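Local coordinates for protein poly(ADP-ribose) glycohydrolase (Thermomonospora curvata, PDB 3SIG) that probably hydrolyses the ribose-ribose bonds of poly(ADP-ribose), releasing ADP-ribose, the product held in its macrodomain-type pocket, at residues L217-C222 with A264-A269; G198-V203 with A233-G238. One frame throughout, in Å; residues are numbered along the deposited sequence.

Contact 1: residues L217-C222 with A264-A269; sequences LGAWGC and APRHAA. With AR6 ([(2R,3S,4R,5R)-5-(6-aminopurin-9-yl)-3,4-dihydroxy-oxolan-2-yl]methyl [hydroxy-[[(2R,3S,4R,5S)-3,4,5-trihydroxyoxolan-2-yl]methoxy]phosphoryl] hydrogen phosphate), chain B.
Arg266, in the first turn of helix 265-273, reaches over the loop that follows strand 214-217 and meets Ala219 and Cys222. The apolar part of the contact is made by its aliphatic stem: CB of Ala219 lies 3.8 Å from Arg266 CG, and CB of Cys222 approaches the same CG to 3.7 Å. The chain bends about CB-CG (chi2 65°) and again about CG-CD (chi3 58°), carrying the guanidinium to the carbonyl of Cys222.

The polar part is one hydrogen bond, from Arg266 NH1 to Cys222 O (2.9 Å), bent to 146° at the hydrogen. NE forms a salt bridge with Asp259. Over one face of the guanidinium sits the adenosine ribose hydroxyl O3' of ADP-ribose, 3.4 Å from Arg266 CZ. The type II turn Ala219 to Cys222 lies beside the diphosphate, where Gly221 N gives AR6 O1B a weak hydrogen bond of 2.9 Å. Replacing Arg266 by an alanine would probably leave Asp259 without its salt-bridge mate and Cys222 O without this donor, and remove the flat group packed against O3'. Gripped at NE and NH1, the guanidinium thus offers the ribose hydroxyl a flat surface and probably helps to shape that side of the pocket.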
loop_
_atom_site.group_PDB
_atom_site.type_symbol
_atom_site.label_atom_id
_atom_site.label_comp_id
_atom_site.label_asym_id
_atom_site.label_seq_id
_atom_site.Cartn_x
_atom_site.Cartn_y
_atom_site.Cartn_z
ATOM N N LEU A 217 4.978 4.851 3.534
ATOM C CA LEU A 217 5.725 4.009 2.597
ATOM C C LEU A 217 6.431 2.930 3.415
ATOM O O LEU A 217 6.166 2.760 4.612
ATOM C CB LEU A 217 6.751 4.854 1.816
ATOM C CG LEU A 217 6.161 6.045 1.060
ATOM C CD1 LEU A 217 7.269 6.840 0.378
ATOM C CD2 LEU A 217 5.127 5.620 0.062
ATOM N N GLY A 218 7.281 2.145 2.785
ATOM C CA GLY A 218 7.962 1.060 3.499
ATOM C C GLY A 218 8.774 0.248 2.518
ATOM O O GLY A 218 9.118 0.726 1.421
ATOM N N ALA A 219 9.043 -0.985 2.922
ATOM C CA ALA A 219 9.927 -1.895 2.208
ATOM C C ALA A 219 9.226 -2.643 1.084
ATOM O O ALA A 219 9.218 -3.860 0.994
ATOM C CB ALA A 219 10.565 -2.861 3.194
ATOM N N TRP A 220 8.603 -1.855 0.228
ATOM C CA TRP A 220 7.853 -2.254 -0.962
ATOM C C TRP A 220 8.654 -3.258 -1.771
ATOM O O TRP A 220 9.827 -3.016 -2.091
ATOM C CB TRP A 220 7.649 -1.005 -1.792
ATOM C CG TRP A 220 6.862 -1.107 -3.048
ATOM C CD1 TRP A 220 5.655 -1.730 -3.265
ATOM C CD2 TRP A 220 7.217 -0.461 -4.258
ATOM N NE1 TRP A 220 5.244 -1.500 -4.558
ATOM C CE2 TRP A 220 6.180 -0.706 -5.178
ATOM C CE3 TRP A 220 8.320 0.327 -4.657
ATOM C CZ2 TRP A 220 6.213 -0.223 -6.481
ATOM C CZ3 TRP A 220 8.351 0.806 -5.951
ATOM C CH2 TRP A 220 7.314 0.521 -6.853
ATOM N N GLY A 221 8.078 -4.418 -2.049
ATOM C CA GLY A 221 8.727 -5.390 -2.904
ATOM C C GLY A 221 9.762 -6.267 -2.225
ATOM O O GLY A 221 10.314 -7.143 -2.895
ATOM N N CYS A 222 10.035 -6.062 -0.944
ATOM C CA CYS A 222 11.215 -6.648 -0.320
ATOM C C CYS A 222 10.976 -7.900 0.505
ATOM O O CYS A 222 11.907 -8.352 1.194
ATOM C CB CYS A 222 11.940 -5.615 0.547
ATOM S SG CYS A 222 12.572 -4.196 -0.338
ATOM N N ALA A 264 15.355 -8.151 11.605
ATOM C CA ALA A 264 14.514 -7.172 10.902
ATOM C C ALA A 264 15.264 -6.460 9.776
ATOM O O ALA A 264 15.334 -5.222 9.743
ATOM C CB ALA A 264 13.924 -6.153 11.895
ATOM N N PRO A 265 15.827 -7.207 8.814
ATOM C CA PRO A 265 16.751 -6.634 7.830
ATOM C C PRO A 265 16.117 -5.556 6.939
ATOM O O PRO A 265 16.775 -4.613 6.491
ATOM C CB PRO A 265 17.176 -7.855 6.995
ATOM C CG PRO A 265 16.140 -8.862 7.266
ATOM C CD PRO A 265 15.703 -8.665 8.661
ATOM N N ARG A 266 14.824 -5.664 6.655
ATOM C CA ARG A 266 14.178 -4.645 5.842
ATOM C C ARG A 266 14.154 -3.334 6.612
ATOM O O ARG A 266 14.365 -2.250 6.022
ATOM C CB ARG A 266 12.747 -5.059 5.435
ATOM C CG ARG A 266 12.658 -5.858 4.128
ATOM C CD ARG A 266 13.290 -7.213 4.117
ATOM N NE ARG A 266 12.794 -8.148 5.128
ATOM C CZ ARG A 266 12.415 -9.401 4.899
ATOM N NH1 ARG A 266 12.346 -9.877 3.669
ATOM N NH2 ARG A 266 12.067 -10.185 5.913
ATOM N N HIS A 267 13.857 -3.406 7.902
ATOM C CA HIS A 267 13.810 -2.228 8.725
ATOM C C HIS A 267 15.198 -1.648 8.848
ATOM O O HIS A 267 15.376 -0.433 8.738
ATOM C CB HIS A 267 13.210 -2.524 10.101
ATOM C CG HIS A 267 13.317 -1.369 11.043
ATOM N ND1 HIS A 267 14.421 -1.179 11.847
ATOM C CD2 HIS A 267 12.498 -0.313 11.271
ATOM C CE1 HIS A 267 14.276 -0.058 12.532
ATOM N NE2 HIS A 267 13.117 0.483 12.206
ATOM N N ALA A 268 16.184 -2.497 9.061
ATOM C CA ALA A 268 17.553 -2.022 9.201
ATOM C C ALA A 268 18.034 -1.253 7.973
ATOM O O ALA A 268 18.718 -0.249 8.102
ATOM C CB ALA A 268 18.474 -3.187 9.496
ATOM N N ALA A 269 17.687 -1.702 6.772
ATOM C CA ALA A 269 18.131 -1.033 5.551
ATOM C C ALA A 269 17.535 0.362 5.453
ATOM O O ALA A 269 18.219 1.308 5.069
ATOM C CB ALA A 269 17.744 -1.845 4.328
HETATM N N1 AR6 B . 3.475 -3.211 7.602
HETATM C C2 AR6 B . 4.682 -2.745 7.292
HETATM N N3 AR6 B . 5.711 -3.475 6.775
HETATM C C4 AR6 B . 5.398 -4.774 6.564
HETATM C C5 AR6 B . 4.105 -5.326 6.875
HETATM C C6 AR6 B . 3.176 -4.462 7.392
HETATM N N6 AR6 B . 1.910 -4.939 7.737
HETATM N N7 AR6 B . 4.164 -6.713 6.491
HETATM C C8 AR6 B . 5.361 -6.927 6.057
HETATM N N9 AR6 B . 6.169 -5.828 6.067
HETATM P PA AR6 B . 5.477 -7.853 1.489
HETATM P PB AR6 B . 6.111 -7.471 -1.396
HETATM C "C1'" AR6 B . 7.551 -5.619 5.644
HETATM O O1A AR6 B . 6.264 -9.114 1.466
HETATM O O1B AR6 B . 5.864 -6.214 -2.207
HETATM C C1D AR6 B . 1.508 -10.196 -1.041
HETATM O O1D AR6 B . 1.056 -11.521 -1.062
HETATM C "C2'" AR6 B . 8.407 -6.866 5.694
HETATM O "O2'" AR6 B . 9.719 -6.530 6.050
HETATM O O2A AR6 B . 4.045 -7.920 1.955
HETATM O O2B AR6 B . 7.511 -7.971 -1.275
HETATM C C2D AR6 B . 0.910 -9.501 -2.200
HETATM O O2D AR6 B . -0.450 -9.670 -2.407
HETATM C "C3'" AR6 B . 8.365 -7.329 4.284
HETATM O "O3'" AR6 B . 9.508 -8.029 3.916
HETATM O O3A AR6 B . 5.561 -7.150 0.066
HETATM C C3D AR6 B . 1.895 -9.649 -3.280
HETATM O O3D AR6 B . 1.535 -10.851 -3.909
HETATM C "C4'" AR6 B . 8.217 -6.075 3.472
HETATM O "O4'" AR6 B . 7.643 -5.118 4.334
HETATM C C4D AR6 B . 3.181 -9.735 -2.537
HETATM O O4D AR6 B . 2.909 -10.183 -1.218
HETATM C "C5'" AR6 B . 7.403 -6.204 2.192
HETATM O "O5'" AR6 B . 6.122 -6.748 2.468
HETATM C C5D AR6 B . 3.958 -8.420 -2.499
HETATM O O5D AR6 B . 5.218 -8.669 -1.908
#

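Contact 2: residues G198-V203 with A233-G238; sequences GRAAKV and AETFAG
Ala200 faces Thr235 and Phe236 where two helices of the macrodomain fold pack beside each other. Helix 229-240 is the connection of a beta-alpha-beta crossover, joining the neighbouring parallel strands 214-217 and 252-256, while helix 189-209 leads from strand 163-175 into strand 214-217. The backbones come nearest at Ala200 and Phe236, whose CA atoms are 7.1 Å apart, an approach consistent with the small side chain of Ala200.

The methyl of Ala200 points at helix 229-240 and has a neighbour in each of two successive residues there. Thr235 turns its methyl, not its hydroxyl, to the interface: CG2 lies anti to the backbone N, with OG1 beside that N (chi1 -64°), and comes within 4.0 Å of Ala200 CB. The hydroxyl is thereby left for the carbonyl of Gln231 one turn back, a hydrogen bond within its own helix that satisfies this buried polar atom and probably helps to fix the rotation of the side chain. Phe236 starts off along the flank of its helix, yet with CG anti to the carbonyl carbon (chi1 -71°) the ring swings back to the partner helix.

Purely apolar contact therefore joins the two segments. The side chain of Arg199 leads away from helix 229-240, and it and Lys202 both form salt bridges with Asp145; Trp220 packs on Ala200 as well. Of the ring atoms of Phe236, CE1 comes nearest to segment 198-203, 3.9 Å from Ala200 CB.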
loop_
_atom_site.group_PDB
_atom_site.type_symbol
_atom_site.label_atom_id
_atom_site.label_comp_id
_atom_site.label_asym_id
_atom_site.label_seq_id
_atom_site.Cartn_x
_atom_site.Cartn_y
_atom_site.Cartn_z
ATOM N N GLY A 198 11.234 4.509 -11.689
ATOM C CA GLY A 198 10.133 5.016 -12.487
ATOM C C GLY A 198 8.788 4.818 -11.827
ATOM O O GLY A 198 7.895 5.688 -11.843
ATOM N N ARG A 199 8.602 3.642 -11.257
ATOM C CA ARG A 199 7.340 3.274 -10.638
ATOM C C ARG A 199 7.110 4.007 -9.340
ATOM O O ARG A 199 6.034 4.532 -9.109
ATOM C CB ARG A 199 7.284 1.744 -10.475
ATOM C CG ARG A 199 5.905 1.182 -10.174
ATOM C CD ARG A 199 5.860 -0.319 -10.366
ATOM N NE ARG A 199 6.166 -0.676 -11.753
ATOM C CZ ARG A 199 6.417 -1.899 -12.166
ATOM N NH1 ARG A 199 6.741 -2.092 -13.437
ATOM N NH2 ARG A 199 6.427 -2.909 -11.335
ATOM N N ALA A 200 8.120 4.044 -8.488
ATOM C CA ALA A 200 8.010 4.822 -7.258
ATOM C C ALA A 200 7.771 6.306 -7.527
ATOM O O ALA A 200 6.980 6.949 -6.817
ATOM C CB ALA A 200 9.261 4.651 -6.399
ATOM N N ALA A 201 8.370 6.842 -8.570
ATOM C CA ALA A 201 8.122 8.228 -8.888
ATOM C C ALA A 201 6.647 8.439 -9.224
ATOM O O ALA A 201 6.047 9.467 -8.874
ATOM C CB ALA A 201 8.971 8.671 -10.034
ATOM N N LYS A 202 6.063 7.483 -9.942
ATOM C CA LYS A 202 4.654 7.554 -10.313
ATOM C C LYS A 202 3.716 7.396 -9.117
ATOM O O LYS A 202 2.668 8.059 -9.032
ATOM C CB LYS A 202 4.368 6.538 -11.448
ATOM C CG LYS A 202 5.008 6.926 -12.726
ATOM C CD LYS A 202 4.846 5.887 -13.826
ATOM C CE LYS A 202 5.391 6.411 -15.143
ATOM N NZ LYS A 202 5.204 5.432 -16.248
ATOM N N VAL A 203 4.073 6.534 -8.182
ATOM C CA VAL A 203 3.323 6.436 -6.938
ATOM C C VAL A 203 3.306 7.792 -6.210
ATOM O O VAL A 203 2.234 8.257 -5.757
ATOM C CB VAL A 203 3.977 5.372 -6.011
ATOM C CG1 VAL A 203 3.412 5.455 -4.605
ATOM C CG2 VAL A 203 3.765 3.968 -6.579
ATOM N N ALA A 233 15.200 1.256 -0.551
ATOM C CA ALA A 233 15.409 2.448 0.262
ATOM C C ALA A 233 16.117 3.520 -0.565
ATOM O O ALA A 233 15.733 4.690 -0.533
ATOM C CB ALA A 233 16.207 2.114 1.512
ATOM N N GLU A 234 17.146 3.138 -1.309
ATOM C CA GLU A 234 17.875 4.102 -2.145
ATOM C C GLU A 234 16.962 4.714 -3.213
ATOM O O GLU A 234 17.099 5.902 -3.538
ATOM C CB GLU A 234 19.107 3.451 -2.781
ATOM C CG GLU A 234 19.893 4.397 -3.658
ATOM C CD GLU A 234 20.488 5.552 -2.895
ATOM O OE1 GLU A 234 20.840 5.373 -1.722
ATOM O OE2 GLU A 234 20.625 6.639 -3.491
ATOM N N THR A 235 16.046 3.921 -3.743
ATOM C CA THR A 235 15.107 4.397 -4.757
ATOM C C THR A 235 14.294 5.546 -4.179
ATOM O O THR A 235 14.189 6.627 -4.784
ATOM C CB THR A 235 14.183 3.276 -5.216
ATOM O OG1 THR A 235 14.965 2.265 -5.858
ATOM C CG2 THR A 235 13.125 3.749 -6.183
ATOM N N PHE A 236 13.705 5.333 -3.007
ATOM C CA PHE A 236 12.934 6.402 -2.353
ATOM C C PHE A 236 13.822 7.578 -1.974
ATOM O O PHE A 236 13.408 8.733 -2.105
ATOM C CB PHE A 236 12.131 5.902 -1.162
ATOM C CG PHE A 236 10.974 5.040 -1.539
ATOM C CD1 PHE A 236 9.907 5.565 -2.242
ATOM C CD2 PHE A 236 10.909 3.721 -1.117
ATOM C CE1 PHE A 236 8.793 4.762 -2.576
ATOM C CE2 PHE A 236 9.794 2.935 -1.431
ATOM C CZ PHE A 236 8.742 3.467 -2.157
ATOM N N ALA A 237 15.045 7.305 -1.535
ATOM C CA ALA A 237 15.962 8.388 -1.184
ATOM C C ALA A 237 16.293 9.283 -2.361
ATOM O O ALA A 237 16.354 10.512 -2.216
ATOM C CB ALA A 237 17.261 7.828 -0.608
ATOM N N GLY A 238 16.541 8.706 -3.518
ATOM C CA GLY A 238 16.833 9.509 -4.689
ATOM C C GLY A 238 15.680 10.412 -5.098
ATOM O O GLY A 238 15.895 11.482 -5.676
#

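How the contacts relate
From the N terminus the four segments come in the order 198-203, 217-222, 233-238, 264-269, so the two contacts cross. Contact 2 closes a loop that runs from helix 189-209 through strand 214-217 to helix 229-240 and takes in the 217-222 turn; contact 1 closes an overlapping loop, from that turn through helix 229-240 and strand 252-256 to helix 265-273. The two touch directly. Leu217 CD1 is 3.9 Å from Phe236 CE1, and Trp220 CH2 is 3.7 Å from Arg199 CG. The loop of contact 1, which runs straight out of strand 214-217, thus also rests through Leu217 and Trp220 on the paired helices of contact 2.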